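Local structure of hypothetical sugar ABC-transporter sugar binding protein (Arthrobacter globiformis, 7BVT) at residues N107-D112 with E308-A313; V135-N140 with S317-P322; D323-W328 with P336-V341. The protein binds cyclic alpha-maltosyl-1,6-maltose and, as a solute-binding protein of an ABC transporter, probably delivers this cyclic sugar for uptake. All blocks are in the same frame, centred on the assembly; numbering follows the deposited sequence.

Interaction 1 of 3, residues N107-D112 with E308-A313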
ATOM      1  N   ASN A 107     -17.602  -8.481  11.610  1.00 18.23           N
ATOM      2  CA  ASN A 107     -18.485  -9.523  11.074  1.00 18.39           C
ATOM      3  C   ASN A 107     -19.784  -9.535  11.866  1.00 18.41           C
ATOM      4  O   ASN A 107     -19.754  -9.429  13.072  1.00 20.95           O
ATOM      5  CB  ASN A 107     -17.854 -10.894  11.193  1.00 18.40           C
ATOM      6  CG  ASN A 107     -16.712 -11.088  10.233  1.00 19.50           C
ATOM      7  OD1 ASN A 107     -16.769 -10.650   9.084  1.00 17.98           O
ATOM      8  ND2 ASN A 107     -15.693 -11.802  10.723  1.00 19.49           N
ATOM      9  N   GLY A 108     -20.887  -9.580  11.138  1.00 19.50           N
ATOM     10  CA  GLY A 108     -22.223  -9.490  11.736  1.00 21.22           C
ATOM     11  C   GLY A 108     -22.651  -8.063  12.015  1.00 24.18           C
ATOM     12  O   GLY A 108     -23.795  -7.880  12.478  1.00 23.66           O
ATOM     13  N   ARG A 109     -21.794  -7.078  11.741  1.00 20.80           N
ATOM     14  CA  ARG A 109     -22.135  -5.632  11.950  1.00 22.23           C
ATOM     15  C   ARG A 109     -22.189  -4.946  10.586  1.00 24.10           C
ATOM     16  O   ARG A 109     -23.122  -4.212  10.303  1.00 31.89           O
ATOM     17  CB  ARG A 109     -21.122  -4.986  12.893  1.00 21.86           C
ATOM     18  CG  ARG A 109     -21.043  -5.621  14.278  1.00 25.77           C
ATOM     19  CD  ARG A 109     -20.300  -4.776  15.303  1.00 26.44           C
ATOM     20  NE  ARG A 109     -19.819  -5.601  16.448  1.00 27.10           N
ATOM     21  CZ  ARG A 109     -20.550  -5.904  17.507  1.00 30.88           C
ATOM     22  NH1 ARG A 109     -21.756  -5.397  17.662  1.00 29.71           N
ATOM     23  NH2 ARG A 109     -20.062  -6.661  18.469  1.00 35.05           N
ATOM     24  N   ILE A 110     -21.218  -5.183   9.755  1.00 18.67           N
ATOM     25  CA  ILE A 110     -21.227  -4.736   8.336  1.00 17.87           C
ATOM     26  C   ILE A 110     -21.853  -5.846   7.516  1.00 19.25           C
ATOM     27  O   ILE A 110     -21.527  -7.016   7.761  1.00 20.37           O
ATOM     28  CB  ILE A 110     -19.790  -4.377   7.900  1.00 16.73           C
ATOM     29  CG1 ILE A 110     -19.236  -3.271   8.804  1.00 17.23           C
ATOM     30  CG2 ILE A 110     -19.737  -4.056   6.425  1.00 18.43           C
ATOM     31  CD1 ILE A 110     -17.823  -2.820   8.444  1.00 18.19           C
ATOM     32  N   PRO A 111     -22.694  -5.563   6.516  1.00 18.69           N
ATOM     33  CA  PRO A 111     -23.366  -6.632   5.782  1.00 21.84           C
ATOM     34  C   PRO A 111     -22.370  -7.625   5.186  1.00 21.10           C
ATOM     35  O   PRO A 111     -21.310  -7.275   4.653  1.00 20.39           O
ATOM     36  CB  PRO A 111     -24.123  -5.907   4.664  1.00 22.57           C
ATOM     37  CG  PRO A 111     -24.439  -4.590   5.320  1.00 23.76           C
ATOM     38  CD  PRO A 111     -23.170  -4.249   6.056  1.00 21.74           C
ATOM     39  N   ASP A 112     -22.716  -8.895   5.297  1.00 21.54           N
ATOM     40  CA  ASP A 112     -21.880  -9.973   4.761  1.00 22.11           C
ATOM     41  C   ASP A 112     -21.517  -9.694   3.302  1.00 21.49           C
ATOM     42  O   ASP A 112     -20.307  -9.866   2.892  1.00 23.03           O
ATOM     43  CB  ASP A 112     -22.595 -11.320   4.866  1.00 25.43           C
ATOM     44  CG  ASP A 112     -23.084 -11.798   6.228  1.00 28.42           C
ATOM     45  OD1 ASP A 112     -22.767 -11.214   7.286  1.00 30.75           O
ATOM     46  OD2 ASP A 112     -23.760 -12.842   6.238  1.00 30.53           O
ATOM     47  N   GLU A 308     -23.478   0.690  20.695  1.00 35.93           N
ATOM     48  CA  GLU A 308     -22.486   1.685  20.224  1.00 32.69           C
ATOM     49  C   GLU A 308     -21.646   1.043  19.106  1.00 26.01           C
ATOM     50  O   GLU A 308     -21.481   1.712  18.104  1.00 28.09           O
ATOM     51  CB  GLU A 308     -21.632   2.256  21.345  1.00 35.47           C
ATOM     52  CG  GLU A 308     -22.402   3.091  22.337  1.00 41.84           C
ATOM     53  CD  GLU A 308     -21.644   3.228  23.649  1.00 45.82           C
ATOM     54  OE1 GLU A 308     -21.395   2.192  24.297  1.00 50.27           O
ATOM     55  OE2 GLU A 308     -21.240   4.356  23.980  1.00 52.69           O
ATOM     56  N   ASP A 309     -21.177  -0.206  19.225  1.00 25.69           N
ATOM     57  CA  ASP A 309     -20.427  -0.860  18.114  1.00 24.16           C
ATOM     58  C   ASP A 309     -21.308  -0.864  16.857  1.00 24.06           C
ATOM     59  O   ASP A 309     -20.809  -0.578  15.736  1.00 22.87           O
ATOM     60  CB  ASP A 309     -20.049  -2.298  18.429  1.00 23.97           C
ATOM     61  CG  ASP A 309     -19.134  -2.429  19.599  1.00 29.22           C
ATOM     62  OD1 ASP A 309     -18.706  -1.391  20.098  1.00 33.18           O
ATOM     63  OD2 ASP A 309     -18.908  -3.589  20.011  1.00 31.51           O
ATOM     64  N   ASP A 310     -22.589  -1.196  17.000  1.00 25.10           N
ATOM     65  CA  ASP A 310     -23.490  -1.249  15.819  1.00 26.09           C
ATOM     66  C   ASP A 310     -23.705   0.166  15.248  1.00 20.43           C
ATOM     67  O   ASP A 310     -23.811   0.259  14.033  1.00 22.83           O
ATOM     68  CB  ASP A 310     -24.817  -1.935  16.147  1.00 29.79           C
ATOM     69  CG  ASP A 310     -24.738  -3.445  16.334  1.00 34.31           C
ATOM     70  OD1 ASP A 310     -23.728  -4.089  15.897  1.00 35.71           O
ATOM     71  OD2 ASP A 310     -25.672  -3.964  16.955  1.00 36.53           O
ATOM     72  N   ALA A 311     -23.709   1.230  16.036  1.00 23.20           N
ATOM     73  CA  ALA A 311     -23.836   2.623  15.511  1.00 20.36           C
ATOM     74  C   ALA A 311     -22.620   2.956  14.628  1.00 20.96           C
ATOM     75  O   ALA A 311     -22.762   3.497  13.496  1.00 20.49           O
ATOM     76  CB  ALA A 311     -23.951   3.621  16.641  1.00 23.04           C
ATOM     77  N   ALA A 312     -21.438   2.637  15.130  1.00 20.18           N
ATOM     78  CA  ALA A 312     -20.183   2.914  14.406  1.00 19.28           C
ATOM     79  C   ALA A 312     -20.202   2.117  13.108  1.00 17.98           C
ATOM     80  O   ALA A 312     -19.843   2.632  12.028  1.00 17.55           O
ATOM     81  CB  ALA A 312     -19.017   2.527  15.268  1.00 19.31           C
ATOM     82  N   ALA A 313     -20.528   0.827  13.213  1.00 19.69           N
ATOM     83  CA  ALA A 313     -20.506  -0.054  12.025  1.00 19.81           C
ATOM     84  C   ALA A 313     -21.583   0.378  11.017  1.00 19.04           C
ATOM     85  O   ALA A 313     -21.436   0.143   9.822  1.00 21.16           O
ATOM     86  CB  ALA A 313     -20.690  -1.508  12.457  1.00 21.53           C
TER
HETATM   87  O   HOH W   1     -24.748  -6.592  14.862  1.00 42.53           O

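Interaction 2 of 3, residues V135-N140 with S317-P322. With GLC (alpha-D-glucopyranose), chain B.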
ATOM      1  N   VAL A 135     -11.471  -2.934   8.413  1.00 15.03           N
ATOM      2  CA  VAL A 135     -11.925  -3.011   7.011  1.00 15.61           C
ATOM      3  C   VAL A 135     -11.235  -1.870   6.299  1.00 16.67           C
ATOM      4  O   VAL A 135     -11.171  -0.757   6.811  1.00 16.22           O
ATOM      5  CB  VAL A 135     -13.463  -3.008   6.901  1.00 16.12           C
ATOM      6  CG1 VAL A 135     -14.062  -1.718   7.446  1.00 17.39           C
ATOM      7  CG2 VAL A 135     -13.949  -3.271   5.502  1.00 18.65           C
ATOM      8  N   PRO A 136     -10.762  -2.057   5.075  1.00 15.24           N
ATOM      9  CA  PRO A 136     -10.215  -0.925   4.332  1.00 15.20           C
ATOM     10  C   PRO A 136     -11.317   0.055   3.934  1.00 15.15           C
ATOM     11  O   PRO A 136     -12.394  -0.325   3.568  1.00 16.11           O
ATOM     12  CB  PRO A 136      -9.617  -1.598   3.099  1.00 15.87           C
ATOM     13  CG  PRO A 136     -10.457  -2.815   2.886  1.00 15.62           C
ATOM     14  CD  PRO A 136     -10.711  -3.293   4.293  1.00 16.35           C
ATOM     15  N   VAL A 137     -10.990   1.344   3.994  1.00 14.87           N
ATOM     16  CA  VAL A 137     -11.861   2.436   3.509  1.00 15.16           C
ATOM     17  C   VAL A 137     -11.163   3.239   2.434  1.00 15.63           C
ATOM     18  O   VAL A 137     -11.829   4.084   1.828  1.00 17.30           O
ATOM     19  CB  VAL A 137     -12.319   3.325   4.670  1.00 16.48           C
ATOM     20  CG1 VAL A 137     -13.276   2.522   5.531  1.00 18.00           C
ATOM     21  CG2 VAL A 137     -11.185   3.900   5.483  1.00 17.15           C
ATOM     22  N   SER A 138      -9.899   2.951   2.140  1.00 15.57           N
ATOM     23  CA  SER A 138      -9.234   3.444   0.911  1.00 17.29           C
ATOM     24  C   SER A 138      -8.161   2.430   0.529  1.00 15.79           C
ATOM     25  O   SER A 138      -7.821   1.576   1.387  1.00 16.31           O
ATOM     26  CB  SER A 138      -8.605   4.766   1.123  1.00 17.31           C
ATOM     27  OG  SER A 138      -7.479   4.660   1.957  1.00 19.26           O
ATOM     28  N   ALA A 139      -7.708   2.454  -0.692  1.00 16.96           N
ATOM     29  CA  ALA A 139      -6.602   1.567  -1.101  1.00 17.08           C
ATOM     30  C   ALA A 139      -5.707   2.299  -2.080  1.00 17.02           C
ATOM     31  O   ALA A 139      -6.087   3.286  -2.696  1.00 17.90           O
ATOM     32  CB  ALA A 139      -7.144   0.305  -1.709  1.00 17.30           C
ATOM     33  N   ASN A 140      -4.491   1.800  -2.171  1.00 16.79           N
ATOM     34  CA  ASN A 140      -3.494   2.213  -3.163  1.00 16.66           C
ATOM     35  C   ASN A 140      -2.586   1.008  -3.399  1.00 15.55           C
ATOM     36  O   ASN A 140      -2.670  -0.017  -2.660  1.00 16.23           O
ATOM     37  CB  ASN A 140      -2.738   3.448  -2.699  1.00 17.40           C
ATOM     38  CG  ASN A 140      -1.994   3.268  -1.395  1.00 19.28           C
ATOM     39  OD1 ASN A 140      -1.160   2.373  -1.284  1.00 19.94           O
ATOM     40  ND2 ASN A 140      -2.164   4.189  -0.470  1.00 22.93           N
ATOM     41  N   SER A 317     -20.704   0.782   7.248  1.00 16.59           N
ATOM     42  CA  SER A 317     -21.503   0.032   6.236  1.00 16.36           C
ATOM     43  C   SER A 317     -21.932   1.007   5.132  1.00 15.69           C
ATOM     44  O   SER A 317     -21.819   0.696   3.960  1.00 17.09           O
ATOM     45  CB  SER A 317     -22.711  -0.644   6.868  1.00 16.10           C
ATOM     46  OG  SER A 317     -22.308  -1.603   7.859  1.00 18.35           O
ATOM     47  N   TRP A 318     -22.396   2.191   5.524  1.00 17.37           N
ATOM     48  CA  TRP A 318     -22.849   3.185   4.513  1.00 17.35           C
ATOM     49  C   TRP A 318     -21.660   3.634   3.660  1.00 17.52           C
ATOM     50  O   TRP A 318     -21.782   3.723   2.423  1.00 16.55           O
ATOM     51  CB  TRP A 318     -23.561   4.339   5.239  1.00 17.70           C
ATOM     52  CG  TRP A 318     -23.940   5.431   4.301  1.00 17.32           C
ATOM     53  CD1 TRP A 318     -25.110   5.545   3.602  1.00 18.22           C
ATOM     54  CD2 TRP A 318     -23.154   6.603   3.990  1.00 17.59           C
ATOM     55  NE1 TRP A 318     -25.074   6.672   2.810  1.00 20.38           N
ATOM     56  CE2 TRP A 318     -23.923   7.358   3.074  1.00 18.39           C
ATOM     57  CE3 TRP A 318     -21.895   7.102   4.378  1.00 17.80           C
ATOM     58  CZ2 TRP A 318     -23.437   8.509   2.475  1.00 18.88           C
ATOM     59  CZ3 TRP A 318     -21.450   8.289   3.840  1.00 17.38           C
ATOM     60  CH2 TRP A 318     -22.237   9.009   2.946  1.00 16.92           C
ATOM     61  N   PHE A 319     -20.556   3.918   4.325  1.00 16.28           N
ATOM     62  CA  PHE A 319     -19.309   4.341   3.664  1.00 17.98           C
ATOM     63  C   PHE A 319     -18.863   3.293   2.639  1.00 17.27           C
ATOM     64  O   PHE A 319     -18.280   3.664   1.620  1.00 17.60           O
ATOM     65  CB  PHE A 319     -18.219   4.616   4.696  1.00 17.77           C
ATOM     66  CG  PHE A 319     -17.164   5.535   4.152  1.00 16.67           C
ATOM     67  CD1 PHE A 319     -17.405   6.897   4.012  1.00 18.84           C
ATOM     68  CD2 PHE A 319     -15.917   5.048   3.810  1.00 19.21           C
ATOM     69  CE1 PHE A 319     -16.412   7.744   3.559  1.00 21.65           C
ATOM     70  CE2 PHE A 319     -14.931   5.914   3.368  1.00 18.03           C
ATOM     71  CZ  PHE A 319     -15.188   7.258   3.229  1.00 19.04           C
ATOM     72  N   LEU A 320     -19.183   2.017   2.876  1.00 15.92           N
ATOM     73  CA  LEU A 320     -18.692   0.905   2.007  1.00 17.05           C
ATOM     74  C   LEU A 320     -19.736   0.480   0.972  1.00 19.26           C
ATOM     75  O   LEU A 320     -19.501  -0.507   0.268  1.00 18.67           O
ATOM     76  CB  LEU A 320     -18.277  -0.253   2.921  1.00 16.85           C
ATOM     77  CG  LEU A 320     -16.961   0.004   3.664  1.00 17.18           C
ATOM     78  CD1 LEU A 320     -16.689  -1.057   4.713  1.00 19.54           C
ATOM     79  CD2 LEU A 320     -15.772   0.126   2.697  1.00 18.09           C
ATOM     80  N   GLU A 321     -20.872   1.181   0.860  1.00 17.21           N
ATOM     81  CA  GLU A 321     -21.828   0.878  -0.237  1.00 17.71           C
ATOM     82  C   GLU A 321     -21.203   1.355  -1.545  1.00 17.65           C
ATOM     83  O   GLU A 321     -20.438   2.351  -1.554  1.00 18.80           O
ATOM     84  CB  GLU A 321     -23.178   1.537   0.029  1.00 18.79           C
ATOM     85  CG  GLU A 321     -23.841   1.007   1.280  1.00 20.39           C
ATOM     86  CD  GLU A 321     -25.179   1.612   1.643  1.00 24.27           C
ATOM     87  OE1 GLU A 321     -25.617   2.558   0.946  1.00 25.18           O
ATOM     88  OE2 GLU A 321     -25.773   1.132   2.620  1.00 25.65           O
ATOM     89  N   PRO A 322     -21.527   0.695  -2.676  1.00 18.33           N
ATOM     90  CA  PRO A 322     -20.875   1.018  -3.944  1.00 21.21           C
ATOM     91  C   PRO A 322     -20.952   2.503  -4.322  1.00 22.27           C
ATOM     92  O   PRO A 322     -19.961   3.070  -4.816  1.00 23.44           O
ATOM     93  CB  PRO A 322     -21.593   0.137  -4.971  1.00 22.49           C
ATOM     94  CG  PRO A 322     -22.226  -0.973  -4.178  1.00 23.51           C
ATOM     95  CD  PRO A 322     -22.435  -0.468  -2.761  1.00 20.23           C
TER
HETATM   96  C1  GLC B   2       1.760   4.457   1.426  1.00 26.87           C
HETATM   97  C2  GLC B   2       0.816   3.390   1.886  1.00 25.75           C
HETATM   98  C3  GLC B   2       1.313   2.760   3.163  1.00 25.80           C
HETATM   99  C4  GLC B   2       2.750   2.269   2.924  1.00 24.40           C
HETATM  100  C5  GLC B   2       3.635   3.451   2.553  1.00 24.92           C
HETATM  101  C6  GLC B   2       5.075   2.984   2.273  1.00 26.69           C
HETATM  102  O2  GLC B   2      -0.482   3.954   1.934  1.00 25.85           O
HETATM  103  O3  GLC B   2       0.417   1.703   3.544  1.00 25.47           O
HETATM  104  O4  GLC B   2       3.305   1.685   4.087  1.00 26.87           O
HETATM  105  O5  GLC B   2       3.142   4.003   1.357  1.00 24.65           O
HETATM  106  O6  GLC B   2       5.935   4.111   2.418  1.00 28.65           O

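Interaction 3 of 3, residues D323-W328 with P336-V341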
ATOM      1  N   ASP A 323     -22.123   3.124  -4.152  1.00 22.07           N
ATOM      2  CA  ASP A 323     -22.255   4.547  -4.551  1.00 24.41           C
ATOM      3  C   ASP A 323     -21.265   5.419  -3.791  1.00 22.18           C
ATOM      4  O   ASP A 323     -20.715   6.365  -4.408  1.00 22.62           O
ATOM      5  CB  ASP A 323     -23.662   5.097  -4.314  1.00 24.54           C
ATOM      6  CG  ASP A 323     -24.684   4.537  -5.293  1.00 30.36           C
ATOM      7  OD1 ASP A 323     -24.292   3.762  -6.204  1.00 32.97           O
ATOM      8  OD2 ASP A 323     -25.864   4.936  -5.145  1.00 39.02           O
ATOM      9  N   GLN A 324     -21.072   5.151  -2.500  1.00 20.12           N
ATOM     10  CA  GLN A 324     -20.120   5.933  -1.659  1.00 19.98           C
ATOM     11  C   GLN A 324     -18.690   5.619  -2.093  1.00 19.87           C
ATOM     12  O   GLN A 324     -17.905   6.534  -2.291  1.00 18.34           O
ATOM     13  CB  GLN A 324     -20.354   5.662  -0.171  1.00 20.08           C
ATOM     14  CG  GLN A 324     -21.474   6.512   0.410  1.00 20.02           C
ATOM     15  CD  GLN A 324     -22.836   6.162  -0.135  1.00 21.30           C
ATOM     16  OE1 GLN A 324     -23.339   6.821  -1.063  1.00 22.61           O
ATOM     17  NE2 GLN A 324     -23.431   5.086   0.370  1.00 20.43           N
ATOM     18  N   VAL A 325     -18.366   4.335  -2.240  1.00 18.31           N
ATOM     19  CA  VAL A 325     -16.997   3.908  -2.589  1.00 17.59           C
ATOM     20  C   VAL A 325     -16.636   4.504  -3.969  1.00 18.20           C
ATOM     21  O   VAL A 325     -15.509   4.986  -4.157  1.00 20.97           O
ATOM     22  CB  VAL A 325     -16.932   2.371  -2.605  1.00 17.80           C
ATOM     23  CG1 VAL A 325     -15.736   1.816  -3.390  1.00 18.43           C
ATOM     24  CG2 VAL A 325     -17.002   1.815  -1.196  1.00 17.31           C
ATOM     25  N   THR A 326     -17.578   4.525  -4.919  1.00 20.08           N
ATOM     26  CA  THR A 326     -17.288   5.061  -6.269  1.00 22.47           C
ATOM     27  C   THR A 326     -17.024   6.557  -6.141  1.00 21.89           C
ATOM     28  O   THR A 326     -15.984   7.048  -6.622  1.00 22.15           O
ATOM     29  CB  THR A 326     -18.468   4.819  -7.210  1.00 23.23           C
ATOM     30  OG1 THR A 326     -18.700   3.418  -7.265  1.00 23.64           O
ATOM     31  CG2 THR A 326     -18.205   5.340  -8.607  1.00 24.36           C
ATOM     32  N   GLU A 327     -17.924   7.286  -5.498  1.00 22.00           N
ATOM     33  CA  GLU A 327     -17.743   8.772  -5.437  1.00 27.39           C
ATOM     34  C   GLU A 327     -16.499   9.134  -4.641  1.00 23.25           C
ATOM     35  O   GLU A 327     -15.705   9.969  -5.095  1.00 23.91           O
ATOM     36  CB  GLU A 327     -18.945   9.510  -4.842  1.00 32.44           C
ATOM     37  CG  GLU A 327     -19.376  10.722  -5.700  1.00 46.32           C
ATOM     38  CD  GLU A 327     -19.273  12.147  -5.144  1.00 58.84           C
ATOM     39  OE1 GLU A 327     -19.076  12.332  -3.911  1.00 59.69           O
ATOM     40  OE2 GLU A 327     -19.412  13.098  -5.957  1.00 65.29           O
ATOM     41  N   TRP A 328     -16.262   8.472  -3.501  1.00 19.96           N
ATOM     42  CA  TRP A 328     -15.054   8.700  -2.675  1.00 18.19           C
ATOM     43  C   TRP A 328     -13.753   8.451  -3.473  1.00 17.65           C
ATOM     44  O   TRP A 328     -12.802   9.271  -3.360  1.00 19.20           O
ATOM     45  CB  TRP A 328     -15.138   7.743  -1.475  1.00 17.35           C
ATOM     46  CG  TRP A 328     -13.922   7.583  -0.629  1.00 18.08           C
ATOM     47  CD1 TRP A 328     -13.228   6.419  -0.527  1.00 19.86           C
ATOM     48  CD2 TRP A 328     -13.318   8.497   0.290  1.00 16.86           C
ATOM     49  NE1 TRP A 328     -12.219   6.550   0.367  1.00 19.25           N
ATOM     50  CE2 TRP A 328     -12.264   7.805   0.919  1.00 17.87           C
ATOM     51  CE3 TRP A 328     -13.568   9.820   0.694  1.00 18.59           C
ATOM     52  CZ2 TRP A 328     -11.466   8.375   1.898  1.00 19.86           C
ATOM     53  CZ3 TRP A 328     -12.756  10.396   1.640  1.00 19.29           C
ATOM     54  CH2 TRP A 328     -11.712   9.682   2.243  1.00 21.87           C
ATOM     55  N   PRO A 336     -10.631   1.925  -5.296  1.00 17.99           N
ATOM     56  CA  PRO A 336     -11.790   1.458  -4.571  1.00 18.61           C
ATOM     57  C   PRO A 336     -11.428   0.189  -3.806  1.00 18.44           C
ATOM     58  O   PRO A 336     -10.673  -0.648  -4.299  1.00 19.61           O
ATOM     59  CB  PRO A 336     -12.863   1.142  -5.598  1.00 20.16           C
ATOM     60  CG  PRO A 336     -12.239   1.385  -6.928  1.00 25.48           C
ATOM     61  CD  PRO A 336     -10.844   1.911  -6.753  1.00 20.58           C
ATOM     62  N   VAL A 337     -12.029   0.019  -2.655  1.00 16.65           N
ATOM     63  CA  VAL A 337     -11.757  -1.191  -1.831  1.00 16.42           C
ATOM     64  C   VAL A 337     -12.659  -2.371  -2.234  1.00 16.94           C
ATOM     65  O   VAL A 337     -12.400  -3.494  -1.760  1.00 16.98           O
ATOM     66  CB  VAL A 337     -11.890  -0.873  -0.328  1.00 16.94           C
ATOM     67  CG1 VAL A 337     -10.927   0.225   0.065  1.00 17.51           C
ATOM     68  CG2 VAL A 337     -13.299  -0.519   0.093  1.00 16.09           C
ATOM     69  N   LEU A 338     -13.720  -2.130  -3.000  1.00 16.35           N
ATOM     70  CA  LEU A 338     -14.674  -3.146  -3.441  1.00 18.48           C
ATOM     71  C   LEU A 338     -14.216  -3.717  -4.783  1.00 18.12           C
ATOM     72  O   LEU A 338     -13.938  -2.942  -5.701  1.00 18.67           O
ATOM     73  CB  LEU A 338     -16.054  -2.516  -3.566  1.00 18.40           C
ATOM     74  CG  LEU A 338     -16.658  -1.967  -2.290  1.00 17.86           C
ATOM     75  CD1 LEU A 338     -18.031  -1.361  -2.558  1.00 19.40           C
ATOM     76  CD2 LEU A 338     -16.830  -3.057  -1.238  1.00 20.29           C
ATOM     77  N   ASP A 339     -14.219  -5.044  -4.913  1.00 19.30           N
ATOM     78  CA  ASP A 339     -13.915  -5.694  -6.197  1.00 20.21           C
ATOM     79  C   ASP A 339     -14.947  -5.203  -7.226  1.00 19.34           C
ATOM     80  O   ASP A 339     -14.574  -4.926  -8.391  1.00 19.70           O
ATOM     81  CB  ASP A 339     -13.932  -7.221  -6.080  1.00 22.29           C
ATOM     82  CG  ASP A 339     -12.802  -7.948  -5.349  1.00 24.14           C
ATOM     83  OD1 ASP A 339     -11.918  -7.313  -4.879  1.00 27.10           O
ATOM     84  OD2 ASP A 339     -12.909  -9.197  -5.198  1.00 31.12           O
ATOM     85  N   SER A 340     -16.210  -5.125  -6.835  1.00 20.92           N
ATOM     86  CA  SER A 340     -17.334  -4.858  -7.765  1.00 22.21           C
ATOM     87  C   SER A 340     -17.188  -3.458  -8.360  1.00 26.34           C
ATOM     88  O   SER A 340     -17.596  -3.247  -9.497  1.00 25.77           O
ATOM     89  CB  SER A 340     -18.640  -4.952  -7.080  1.00 23.11           C
ATOM     90  OG  SER A 340     -18.816  -3.888  -6.167  1.00 22.06           O
ATOM     91  N   VAL A 341     -16.538  -2.556  -7.654  1.00 23.50           N
ATOM     92  CA  VAL A 341     -16.346  -1.177  -8.187  1.00 22.05           C
ATOM     93  C   VAL A 341     -15.098  -1.173  -9.069  1.00 23.68           C
ATOM     94  O   VAL A 341     -15.172  -0.655 -10.187  1.00 24.77           O
ATOM     95  CB  VAL A 341     -16.314  -0.135  -7.059  1.00 20.57           C
ATOM     96  CG1 VAL A 341     -15.939   1.239  -7.596  1.00 22.26           C
ATOM     97  CG2 VAL A 341     -17.616  -0.083  -6.307  1.00 19.70           C
TER

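Interaction 1 of 3, residues N107-D112 with E308-A313
Arg109 reaches from the 107-112 loop to two consecutive aspartates of helix 306-319. Its NH1 donates to Asp310 OD1 at 3.0 Å, a hydrogen-bonded salt bridge with an N-H...O angle of 149°. The acceptor lies close to the guanidinium plane, at its edge, but the donor stands above the carboxylate plane, about 50° out of it, and the two flat groups are turned 46° against each other. Asp309 approaches differently: its CB sits over one guanidinium face, 3.6 Å from Arg109 NH1, while Asp309 OD2 is 3.6 Å from Arg109 NH2 in a long ion pair of charges only, OD2 lying well out of the guanidinium plane with no N-H directed at it. The stronger polar tie of Asp309 is from its OD1 to the backbone N of Asn304, which holds the carboxylate at the start of the helix. A water adds a second link by donating to both Gly108 O and Asp310 OD1, so that this one oxygen accepts from the arginine and the water together. In this solute-binding protein fold the network fastens the loop leading into helix 112-117 to helix 306-319, whose Ala311 and Ala312 pack on strand 28-34. The arginine chain runs extended from CG to NE, carrying its charged end alongside the helix to the aspartates while its root stays at the next turn. There Arg109 CB meets Ala313 CB at 3.5 Å. Beyond it Ile110, buried, brings CG1 to 4.3 Å from Ala313 CB and leans further on Leu316 and Ser317.

Interaction 2 of 3, residues V135-N140 with S317-P322
Phe319, the last residue of helix 306-319, and Leu320 just after it pack against Val135 and Val137, where strand 131-136 of the mixed sheet gives way to the segment entering strand 140-147. This is a helix-on-sheet contact of the solute-binding protein fold, wholly apolar between its side chains. Leu320 is the first residue to leave helical geometry; its CG lies anti to the carbonyl carbon (chi1 -74°), and although its CB does not point at the strand, the two methyls at its end reach it. Leu320 CD1 meets Val135 tip to tip, 3.6 Å from CG2 and 3.8 Å from CG1, fitting against both branches of the valine. The other leucine methyl, CD2, sits 3.5 Å from Pro136 O, a buried carbonyl oxygen for which the model contains no hydrogen-bond partner. Phe319 has its CG anti to the backbone N (chi1 -157°), and the side chain crosses that of Val137 at about a right angle. Its CE2 comes obliquely to Val137 CB at 3.9 Å, and CD2 is 4.0 Å from Val137 CG1. Trp328 stacks edge-to-face (T-shaped) with this phenylalanine, and Phe44 meets it as well. Backbone bonds from Val135 to Ala299 and from Val137 to Glu297 tie the strand side into strand 292-301. Three residues on from Val137 the chain reaches the glycan pocket. There one glucose unit of the bound glycan is held by Asp90 OD1, Arg371 NH2 and Asn140, whose ND2 donates to the sugar's O2 at 2.9 Å, almost straight at 174°.

Interaction 3 of 3, residues D323-W328 with P336-V341
An apolar contact closes the short connection between helix 322-332 and the turn that leads into helix 339-342, with Val325 at its centre. Val325 points at the opposite segment and divides its two methyls among three neighbours. CG1, anti to the backbone N (chi1 161°), meets Pro336 CB at 3.7 Å, the two side chains crossing at about a right angle, and lies 4.0 Å from Val341 CG2. CG2 of Val325 is nearest Leu338 CD1, at 3.6 Å. The short helix 339-342 and the loop before it thus pack against the first part of helix 322-332, two successive helices of the solute-binding protein fold, and the chain returns to the longer one at Val325 and Thr326. Pro336 and Leu338 come from the loop and Val341 from the helix after it, with Leu338 at the N-cap position. Beside this group Thr326 lays its OG1 3.5 Å from Val341 CG1, a van der Waals touch; the hydroxyl is hydrogen-bonded to Pro322 O, one turn back in its own helix. Tyr347 of helix 345-354 packs on both Pro336 and Val341, while Leu338 also rests on Val118 and Asp117.

How the interactions relate
From the N terminus, the loop 107-112 comes first, followed by 135-140; both meet partners some 180 to 200 residues later, on helix 306-319 and the turn after it. Segment 308-313 closes interaction 1 and 317-322 closes interaction 2, so these two long loops cross, and they touch where Ser317 packs on Ile110 and Pro111. Interaction 3 is local and follows both in series. It adjoins interaction 2, with Gln324 NE2 probably hydrogen-bonded to Trp318 O. Interactions 1 and 3 do not touch, their nearest atoms being about 8 Å apart. Helix 306-319 with its end ties the 107-112 loop to the end of strand 131-136, and helix 322-332 takes in the turn before helix 339-342.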